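PDB 6T0Q: lectin from Pleurotus ostreatus, which binds N-acetylgalactosamine, and probably other galactose-type sugars, through calcium-containing sites in a fold built from beta-sandwich carbohydrate-binding domains. Local coordinates for residues Q26-S31 against T71-S76; H80-N85 against Q99-A104; G116-L119 against P124-I127; I131-S136 against E141-D146. One frame throughout, in Å; residues are numbered along the deposited sequence.

Contact 1: Q26-S31 against T71-S76. Unlike the reference sequence in segment 26-31: Ser31 (reference Asn).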
# COMPACT_ATOMS: atom_id res chain seq x y z
N GLN A 26 -25.77 -9.25 5.78
CA GLN A 26 -26.85 -9.61 6.70
C GLN A 26 -27.41 -8.37 7.38
O GLN A 26 -26.69 -7.73 8.17
CB GLN A 26 -26.37 -10.61 7.76
CG GLN A 26 -27.44 -10.91 8.82
CD GLN A 26 -26.94 -11.75 10.00
OE1 GLN A 26 -25.89 -12.37 9.92
NE2 GLN A 26 -27.70 -11.75 11.09
N PRO A 27 -28.66 -8.00 7.13
CA PRO A 27 -29.20 -6.77 7.71
C PRO A 27 -29.26 -6.85 9.23
O PRO A 27 -29.64 -7.87 9.80
CB PRO A 27 -30.61 -6.69 7.12
CG PRO A 27 -30.52 -7.47 5.83
CD PRO A 27 -29.61 -8.63 6.19
N ALA A 28 -28.84 -5.76 9.88
CA ALA A 28 -29.18 -5.57 11.29
C ALA A 28 -30.65 -5.17 11.38
O ALA A 28 -31.12 -4.35 10.59
CB ALA A 28 -28.29 -4.50 11.92
N LEU A 29 -31.38 -5.78 12.30
CA LEU A 29 -32.81 -5.56 12.45
C LEU A 29 -33.11 -4.92 13.80
O LEU A 29 -32.41 -5.17 14.78
CB LEU A 29 -33.58 -6.89 12.35
CG LEU A 29 -33.21 -7.74 11.13
CD1 LEU A 29 -33.79 -9.16 11.27
CD2 LEU A 29 -33.70 -7.06 9.86
N LEU A 30 -34.18 -4.13 13.84
CA LEU A 30 -34.60 -3.46 15.06
C LEU A 30 -35.65 -4.24 15.84
O LEU A 30 -36.06 -3.79 16.92
CB LEU A 30 -35.14 -2.07 14.72
CG LEU A 30 -34.10 -1.05 14.25
CD1 LEU A 30 -34.81 0.24 13.88
CD2 LEU A 30 -33.06 -0.80 15.34
N SER A 31 -36.07 -5.40 15.33
CA SER A 31 -37.24 -6.11 15.85
C SER A 31 -37.11 -6.45 17.33
O SER A 31 -38.11 -6.47 18.06
CB SER A 31 -37.48 -7.39 15.05
OG SER A 31 -37.54 -7.10 13.66
N THR A 71 -22.44 -3.81 12.26
CA THR A 71 -23.44 -3.05 11.53
C THR A 71 -24.41 -2.48 12.55
O THR A 71 -24.97 -3.23 13.36
CB THR A 71 -24.17 -3.94 10.53
OG1 THR A 71 -23.24 -4.45 9.57
CG2 THR A 71 -25.27 -3.16 9.82
N ILE A 72 -24.60 -1.16 12.54
CA ILE A 72 -25.42 -0.49 13.55
C ILE A 72 -26.60 0.19 12.87
O ILE A 72 -26.43 0.82 11.82
CB ILE A 72 -24.58 0.53 14.35
CG1 ILE A 72 -23.47 -0.20 15.14
CG2 ILE A 72 -25.46 1.38 15.29
CD1 ILE A 72 -22.33 0.70 15.58
N VAL A 73 -27.79 0.08 13.47
CA VAL A 73 -28.93 0.90 13.09
C VAL A 73 -29.43 1.60 14.34
O VAL A 73 -29.66 0.94 15.36
CB VAL A 73 -30.06 0.07 12.44
CG1 VAL A 73 -31.27 0.99 12.15
CG2 VAL A 73 -29.58 -0.59 11.13
N VAL A 74 -29.61 2.92 14.27
CA VAL A 74 -29.97 3.71 15.45
C VAL A 74 -31.07 4.69 15.07
O VAL A 74 -31.10 5.22 13.96
CB VAL A 74 -28.74 4.43 16.05
CG1 VAL A 74 -28.03 5.30 15.00
CG2 VAL A 74 -29.13 5.25 17.27
N ALA A 75 -32.01 4.90 15.99
CA ALA A 75 -33.10 5.85 15.82
C ALA A 75 -33.28 6.62 17.11
O ALA A 75 -32.91 6.14 18.19
CB ALA A 75 -34.41 5.15 15.44
N SER A 76 -33.88 7.81 17.02
CA SER A 76 -33.95 8.64 18.21
C SER A 76 -35.13 9.59 18.12
O SER A 76 -35.52 10.03 17.05
CB SER A 76 -32.66 9.46 18.40
OG SER A 76 -32.39 10.26 17.24
O HOH W 1 -24.20 -6.90 8.74
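A chi1 of 176° on Val73 divides its two methyl groups between two residues of the loop 26-31: CG1, trans to the backbone N, faces Leu30, and CG2, trans to the carbonyl carbon, faces Ala28. Strand 71-76 belongs to one antiparallel sheet of a beta-sandwich, and the loop lies across the outer face of that sheet, covering the alternate side chains Thr71 and Val73. Ile72 and Val74 point the other way, toward strand 79-84 of the facing sheet. Leu30 crosses Val73 at about a right angle; its CD1 lies 4.0 Å from Val73 CG1, and its CD2 rests 3.8 Å from the Val73 backbone O. The branched leucine thus spans both the methyl and the main chain below it. Ala28 is small enough to let the loop backbone come down close to the strand. Ala28 CB is 3.8 Å from Thr71 O and 3.9 Å from Thr71 CG2, the methyl of a residue that offers one apolar and one polar branch. No direct hydrogen bond joins loop and strand. The other branch of Thr71 serves a bridge instead: a water donates to Gln26 O at 2.7 Å and hydrogen-bonds Thr71 OG1 at 2.8 Å, linking the start of the loop to the threonine hydroxyl.

Contact 2: H80-N85 against Q99-A104. With NAG (2-acetamido-2-deoxy-beta-D-glucopyranose), chain C.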
# COMPACT_ATOMS: atom_id res chain seq x y z
N HIS A 80 -29.49 12.12 18.26
CA HIS A 80 -28.49 11.29 18.92
C HIS A 80 -27.10 11.55 18.37
O HIS A 80 -26.92 11.98 17.22
CB HIS A 80 -28.81 9.80 18.75
CG HIS A 80 -28.80 9.36 17.31
ND1 HIS A 80 -29.95 9.28 16.56
CD2 HIS A 80 -27.79 9.00 16.49
CE1 HIS A 80 -29.65 8.88 15.33
NE2 HIS A 80 -28.34 8.71 15.27
N THR A 81 -26.10 11.24 19.20
CA THR A 81 -24.71 11.10 18.79
C THR A 81 -24.21 9.75 19.27
O THR A 81 -24.38 9.42 20.45
CB THR A 81 -23.84 12.22 19.38
OG1 THR A 81 -24.43 13.49 19.07
CG2 THR A 81 -22.42 12.17 18.80
N PHE A 82 -23.61 8.98 18.37
CA PHE A 82 -23.23 7.59 18.64
C PHE A 82 -21.71 7.48 18.74
O PHE A 82 -21.00 7.92 17.82
CB PHE A 82 -23.76 6.68 17.53
CG PHE A 82 -23.91 5.24 17.94
CD1 PHE A 82 -22.81 4.43 18.14
CD2 PHE A 82 -25.18 4.69 18.11
CE1 PHE A 82 -22.96 3.09 18.51
CE2 PHE A 82 -25.35 3.36 18.48
CZ PHE A 82 -24.24 2.56 18.69
N TYR A 83 -21.22 6.88 19.82
CA TYR A 83 -19.80 6.70 20.07
C TYR A 83 -19.46 5.23 20.22
O TYR A 83 -20.22 4.46 20.81
CB TYR A 83 -19.35 7.42 21.34
CG TYR A 83 -19.58 8.91 21.36
CD1 TYR A 83 -20.78 9.43 21.84
CD2 TYR A 83 -18.59 9.79 20.96
CE1 TYR A 83 -21.00 10.79 21.89
CE2 TYR A 83 -18.80 11.17 21.01
CZ TYR A 83 -20.00 11.65 21.48
OH TYR A 83 -20.22 13.00 21.53
N VAL A 84 -18.28 4.83 19.73
CA VAL A 84 -17.79 3.47 19.93
C VAL A 84 -16.36 3.55 20.44
O VAL A 84 -15.48 4.08 19.76
CB VAL A 84 -17.87 2.63 18.64
CG1 VAL A 84 -17.32 1.23 18.90
CG2 VAL A 84 -19.35 2.54 18.17
N ASN A 85 -16.14 3.02 21.65
CA ASN A 85 -14.82 3.05 22.29
C ASN A 85 -14.25 4.46 22.31
O ASN A 85 -13.06 4.68 22.06
CB ASN A 85 -13.87 2.07 21.61
CG ASN A 85 -14.32 0.64 21.78
OD1 ASN A 85 -14.73 0.25 22.88
ND2 ASN A 85 -14.27 -0.15 20.70
N GLN A 99 -30.89 5.06 11.21
CA GLN A 99 -29.64 5.49 10.61
C GLN A 99 -28.63 4.35 10.63
O GLN A 99 -28.40 3.75 11.68
CB GLN A 99 -29.05 6.69 11.36
CG GLN A 99 -27.67 7.13 10.86
CD GLN A 99 -27.15 8.31 11.65
OE1 GLN A 99 -27.10 8.27 12.88
NE2 GLN A 99 -26.78 9.38 10.96
N ALA A 100 -28.02 4.06 9.48
CA ALA A 100 -27.02 2.99 9.39
C ALA A 100 -25.63 3.52 9.71
O ALA A 100 -25.22 4.56 9.19
CB ALA A 100 -27.02 2.38 7.99
N LEU A 101 -24.89 2.79 10.54
CA LEU A 101 -23.50 3.12 10.87
C LEU A 101 -22.68 1.83 10.86
O LEU A 101 -23.19 0.77 11.21
CB LEU A 101 -23.40 3.80 12.25
CG LEU A 101 -24.19 5.11 12.48
CD1 LEU A 101 -24.10 5.52 13.94
CD2 LEU A 101 -23.66 6.25 11.58
N PHE A 102 -21.40 1.94 10.48
CA PHE A 102 -20.50 0.79 10.42
C PHE A 102 -19.22 1.13 11.17
O PHE A 102 -18.74 2.27 11.08
CB PHE A 102 -20.15 0.41 8.97
CG PHE A 102 -21.36 0.13 8.10
CD1 PHE A 102 -21.98 1.16 7.42
CD2 PHE A 102 -21.85 -1.16 7.97
CE1 PHE A 102 -23.10 0.91 6.63
CE2 PHE A 102 -22.97 -1.42 7.17
CZ PHE A 102 -23.59 -0.38 6.50
N VAL A 103 -18.65 0.17 11.89
CA VAL A 103 -17.49 0.47 12.75
C VAL A 103 -16.69 -0.81 12.99
O VAL A 103 -17.25 -1.90 13.12
CB VAL A 103 -17.95 1.13 14.08
CG1 VAL A 103 -18.67 0.12 14.97
CG2 VAL A 103 -16.75 1.74 14.82
N ALA A 104 -15.37 -0.65 13.05
CA ALA A 104 -14.47 -1.70 13.54
C ALA A 104 -14.54 -1.81 15.06
O ALA A 104 -14.84 -0.84 15.76
CB ALA A 104 -13.02 -1.41 13.12
C1 NAG C . -17.89 7.44 8.85
C2 NAG C . -19.32 7.34 9.41
C3 NAG C . -19.96 8.75 9.52
C4 NAG C . -19.03 9.76 10.18
C5 NAG C . -17.65 9.72 9.54
C6 NAG C . -16.64 10.59 10.25
C7 NAG C . -20.68 5.32 8.96
C8 NAG C . -21.53 4.63 7.94
N2 NAG C . -20.14 6.49 8.57
O3 NAG C . -21.17 8.67 10.26
O4 NAG C . -19.55 11.04 10.25
O5 NAG C . -17.14 8.38 9.61
O6 NAG C . -16.47 10.20 11.61
O7 NAG C . -20.50 4.86 10.07
O HOH W 2 -13.58 0.33 17.88
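The core of the beta-sandwich and a glycan pocket share strand 99-104: Gln99, Leu101 and Val103 turn inward to His80, Phe82 and Val84 of the facing sheet, while Gln99 through Phe102 also border a bound glycan. The one direct polar link runs from His80 NE2 to Gln99 OE1, at 2.7 Å and 166° at the hydrogen. The oxygen lies at the edge of the imidazole, near its plane, whereas the amide is turned 77° against the ring. The extended glutamine chain carries its carbonyl across the gap, and both ends of each group are held: His80 ND1 bonds Ser76 OG, and Gln99 NE2 bonds Thr91 O, fixing the rotation of ring and amide. Further along the side chains meet through apolar groups, until a water joins Asn85 ND2 to Ala104 O. Leu101 uses its fork twice, placing CD1 3.8 Å from Phe82 CB and CD2 3.7 Å from O3 of the bound NAG. The compact Val84 and Val103 meet tip to tip, CG2 of the former 4.1 Å from CG1 of the latter. The sugar's acetamido O7 accepts a bond from Phe102 N at 3.1 Å, while its methyl C8 lies at the edge of the Phe102 ring. Strands 80-84 and 99-104 run 18° from parallel with axes 9.3 Å apart at their closest, stacked from different sheets; Ile72 and Val74 of strand 67-76 pack beside them.

Contact 3: G116-L119 against P124-I127. With CA (calcium ion), chain F.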
# COMPACT_ATOMS: atom_id res chain seq x y z
N GLY A 116 -28.34 11.06 23.82
CA GLY A 116 -29.68 11.26 23.28
C GLY A 116 -30.18 12.65 23.65
O GLY A 116 -29.86 13.18 24.70
N GLN A 117 -30.98 13.24 22.76
CA GLN A 117 -31.40 14.62 22.97
C GLN A 117 -32.89 14.76 22.70
O GLN A 117 -33.36 14.42 21.61
CB GLN A 117 -30.60 15.58 22.08
CG GLN A 117 -30.87 17.03 22.37
CD GLN A 117 -29.96 17.99 21.59
OE1 GLN A 117 -29.40 17.63 20.55
NE2 GLN A 117 -29.83 19.21 22.10
N ASN A 118 -33.62 15.25 23.69
CA ASN A 118 -35.01 15.64 23.52
C ASN A 118 -35.05 17.14 23.24
O ASN A 118 -34.61 17.94 24.07
CB ASN A 118 -35.84 15.32 24.76
CG ASN A 118 -37.32 15.63 24.56
OD1 ASN A 118 -37.80 15.69 23.43
ND2 ASN A 118 -38.04 15.86 25.65
N LEU A 119 -35.58 17.51 22.07
CA LEU A 119 -35.58 18.90 21.64
C LEU A 119 -36.89 19.63 21.91
O LEU A 119 -36.92 20.86 21.83
CB LEU A 119 -35.27 18.99 20.13
CG LEU A 119 -33.87 18.52 19.75
CD1 LEU A 119 -33.71 18.47 18.23
CD2 LEU A 119 -32.84 19.45 20.38
N PRO A 124 -42.36 12.97 24.02
CA PRO A 124 -41.65 11.73 24.38
C PRO A 124 -40.18 11.82 24.01
O PRO A 124 -39.77 12.64 23.19
CB PRO A 124 -42.37 10.64 23.58
CG PRO A 124 -43.11 11.35 22.49
CD PRO A 124 -43.39 12.75 22.98
N ALA A 125 -39.37 10.98 24.65
CA ALA A 125 -37.94 10.96 24.40
C ALA A 125 -37.45 9.52 24.41
O ALA A 125 -37.88 8.73 25.25
CB ALA A 125 -37.16 11.77 25.46
N GLY A 126 -36.54 9.18 23.50
CA GLY A 126 -36.06 7.82 23.46
C GLY A 126 -34.97 7.59 22.44
O GLY A 126 -34.87 8.32 21.45
N ILE A 127 -34.12 6.60 22.68
CA ILE A 127 -33.17 6.14 21.68
C ILE A 127 -33.34 4.64 21.53
O ILE A 127 -33.70 3.93 22.47
CB ILE A 127 -31.69 6.50 22.03
CG1 ILE A 127 -31.28 5.85 23.33
CG2 ILE A 127 -31.47 8.03 22.06
CD1 ILE A 127 -29.78 5.80 23.54
CA CA F . -39.08 14.51 21.66
O HOH W 3 -40.15 15.80 19.51
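A calcium ion, rather than a hydrogen bond, joins Asn118 to Pro124: no direct hydrogen bond links residues 116-119 with 124-127, yet both segments give an oxygen to the same metal. Asn118 OD1 and Pro124 O each lie 2.5 Å from the calcium, and a water 2.7 Å from it. Asp77, Asp78 and Ser123 complete the site. The two ligand oxygens, Asn118 OD1 and Pro124 O, stand 3.6 Å apart, a spacing natural for neighbours in one coordination shell. Asparagine suits its place because the two ends of its amide do different work: the carbonyl faces the cation, while ND2 donates to Ile49 O, a bond that fixes the rotation of the amide and so the aim of OD1. Its CG lies trans to the backbone N (chi1 -176°), which carries the amide over toward the opposite segment. Beyond the metal the contact is apolar. Ala125 sets its CB 3.9 Å from Asn118 CB, a methyl lying beside the amide stem. Gly116 has no side chain, and Ile127 CG2 settles 3.9 Å from Gly116 CA. The calcium lies where the chain passes from strand 109-118 of one sheet to strand 126-135 of the other. Gln117 pairs through its backbone with Asp78 and Ala79, and Gly126 with Asp77, bringing the aspartates between the two strands, while Ile127 packs on Phe55 of strand 51-60 and Ile36 of strand 34-37.

Contact 4: I131-S136 against E141-D146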
# COMPACT_ATOMS: atom_id res chain seq x y z
N ILE A 131 -27.07 -3.43 17.32
CA ILE A 131 -25.65 -3.54 17.03
C ILE A 131 -25.42 -4.99 16.62
O ILE A 131 -25.41 -5.89 17.47
CB ILE A 131 -24.80 -3.17 18.25
CG1 ILE A 131 -25.20 -1.78 18.76
CG2 ILE A 131 -23.31 -3.26 17.93
CD1 ILE A 131 -24.80 -1.54 20.21
N LEU A 132 -25.27 -5.23 15.33
CA LEU A 132 -25.02 -6.58 14.83
C LEU A 132 -23.50 -6.77 14.74
O LEU A 132 -22.86 -6.22 13.84
CB LEU A 132 -25.70 -6.82 13.49
CG LEU A 132 -25.42 -8.17 12.81
CD1 LEU A 132 -25.86 -9.33 13.70
CD2 LEU A 132 -26.13 -8.23 11.47
N VAL A 133 -22.95 -7.55 15.66
CA VAL A 133 -21.50 -7.75 15.77
C VAL A 133 -21.13 -8.98 14.95
O VAL A 133 -21.74 -10.04 15.10
CB VAL A 133 -21.08 -7.93 17.24
CG1 VAL A 133 -19.61 -8.37 17.33
CG2 VAL A 133 -21.31 -6.64 18.03
N HIS A 134 -20.11 -8.85 14.11
CA HIS A 134 -19.55 -9.98 13.37
C HIS A 134 -18.26 -10.43 14.05
O HIS A 134 -17.42 -9.59 14.40
CB HIS A 134 -19.30 -9.60 11.92
CG HIS A 134 -20.53 -9.10 11.24
ND1 HIS A 134 -21.51 -9.94 10.76
CD2 HIS A 134 -20.98 -7.84 11.02
CE1 HIS A 134 -22.49 -9.23 10.24
NE2 HIS A 134 -22.20 -7.95 10.39
N PHE A 135 -18.13 -11.74 14.25
CA PHE A 135 -17.01 -12.33 14.97
C PHE A 135 -15.99 -12.94 14.01
O PHE A 135 -16.27 -13.17 12.82
CB PHE A 135 -17.51 -13.38 15.96
CG PHE A 135 -18.44 -12.82 17.01
CD1 PHE A 135 -17.95 -12.06 18.06
CD2 PHE A 135 -19.81 -13.06 16.94
CE1 PHE A 135 -18.80 -11.54 19.02
CE2 PHE A 135 -20.67 -12.54 17.91
CZ PHE A 135 -20.16 -11.78 18.94
N SER A 136 -14.80 -13.23 14.54
CA SER A 136 -13.69 -13.71 13.71
C SER A 136 -13.98 -15.06 13.05
O SER A 136 -13.36 -15.37 12.03
CB SER A 136 -12.42 -13.81 14.56
OG SER A 136 -12.67 -14.55 15.74
N GLU A 141 -23.88 -11.78 16.14
CA GLU A 141 -24.88 -11.69 17.21
C GLU A 141 -25.33 -10.24 17.36
O GLU A 141 -24.52 -9.32 17.27
CB GLU A 141 -24.33 -12.20 18.55
CG GLU A 141 -25.31 -12.02 19.73
CD GLU A 141 -24.81 -12.66 21.02
OE1 GLU A 141 -23.77 -13.35 20.98
OE2 GLU A 141 -25.47 -12.47 22.07
N THR A 142 -26.64 -10.05 17.58
CA THR A 142 -27.23 -8.71 17.69
C THR A 142 -27.34 -8.32 19.16
O THR A 142 -27.77 -9.13 19.99
CB THR A 142 -28.61 -8.65 17.05
OG1 THR A 142 -28.53 -9.15 15.71
CG2 THR A 142 -29.14 -7.19 16.99
N PHE A 143 -26.94 -7.09 19.47
CA PHE A 143 -27.10 -6.51 20.80
C PHE A 143 -27.95 -5.26 20.67
O PHE A 143 -27.89 -4.57 19.65
CB PHE A 143 -25.73 -6.19 21.42
CG PHE A 143 -24.83 -7.40 21.54
CD1 PHE A 143 -24.02 -7.80 20.48
CD2 PHE A 143 -24.81 -8.16 22.70
CE1 PHE A 143 -23.21 -8.92 20.59
CE2 PHE A 143 -23.99 -9.27 22.82
CZ PHE A 143 -23.19 -9.66 21.76
N VAL A 144 -28.77 -4.97 21.68
CA VAL A 144 -29.77 -3.91 21.58
C VAL A 144 -29.66 -2.96 22.77
O VAL A 144 -29.11 -3.29 23.81
CB VAL A 144 -31.21 -4.46 21.50
CG1 VAL A 144 -31.37 -5.35 20.26
CG2 VAL A 144 -31.56 -5.24 22.78
N THR A 145 -30.20 -1.76 22.58
CA THR A 145 -30.52 -0.89 23.71
C THR A 145 -31.61 -1.55 24.55
O THR A 145 -32.62 -2.02 24.01
CB THR A 145 -30.99 0.48 23.22
OG1 THR A 145 -31.89 0.29 22.12
CG2 THR A 145 -29.81 1.32 22.75
N ASP A 146 -31.42 -1.58 25.87
CA ASP A 146 -32.45 -2.06 26.79
C ASP A 146 -32.10 -1.60 28.20
O ASP A 146 -31.23 -0.75 28.40
CB ASP A 146 -32.62 -3.58 26.68
CG ASP A 146 -31.36 -4.36 27.05
OD1 ASP A 146 -30.43 -3.81 27.69
OD2 ASP A 146 -31.32 -5.56 26.69
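Phe143 can be followed outward along its partner strand in a beta hairpin. Phe143 CB lies 4.0 Å from Ile131 O; CD1 lies over both Ile131 O and Val133 CG2, 3.8 Å from the latter; and CE1 continues over Val133 toward Phe135, whose CZ it approaches at 4.5 Å. With CG trans to the carbonyl carbon and beside the backbone N (chi1 -59°), the ring lies along the hairpin, and a long flat residue suits the position because it can span three residues of the other strand. Phe135 extends the row. Val133 CG1 sits 3.6 Å above one face of its ring, offset toward the rim, while Glu141 CB meets its edge, 3.7 Å from Phe135 CE2. The same ring makes a cation-pi contact with Lys65. On the opposite side of the sheet Leu132 CD1 lies 3.3 Å from Thr142 OG1, in a close oblique crossing. Beneath these side chains the backbone is regular: Ile131 and Phe143 exchange two hydrogen bonds, as do Val133 and Glu141, and Leu132 with Thr142 forms the non-hydrogen-bonded pair between them. The bond from Ile131 N to Phe143 O is 2.7 Å long, and Ile131 O also receives a CA-H contact from Thr142. Beta-branched and aromatic residues are at home in such extended chains. Strand 140-144 is the outermost of its sheet within this chain, and its partner 126-135 is hydrogen-bonded on the other side to strand 67-76, as in the pairing of Leu132 with Thr71. Ile131 packs there on Ile72.

In the fold
Strand 67-76 is the common thread: it carries half of contact 1, is hydrogen-bonded to strand 98-104 of contact 2 (Ile72 N to Leu101 O, 2.7 Å), and to strand 126-135 of contact 4 (Thr71 O to Leu132 N, 2.8 Å). The centres of contacts 1 and 2 lie about 11 Å apart, those of contacts 1 and 4 about 10 Å. Contact 1 covers the sheet's outside and contact 2 lies within the sandwich, with the glycan pocket reached by strand 98-104. Contact 3 closes the far end at the calcium site, its centre about 23 Å from that of contact 4 although both use strand 126-135. The His80 side chain is about 12 Å from a bound calcium.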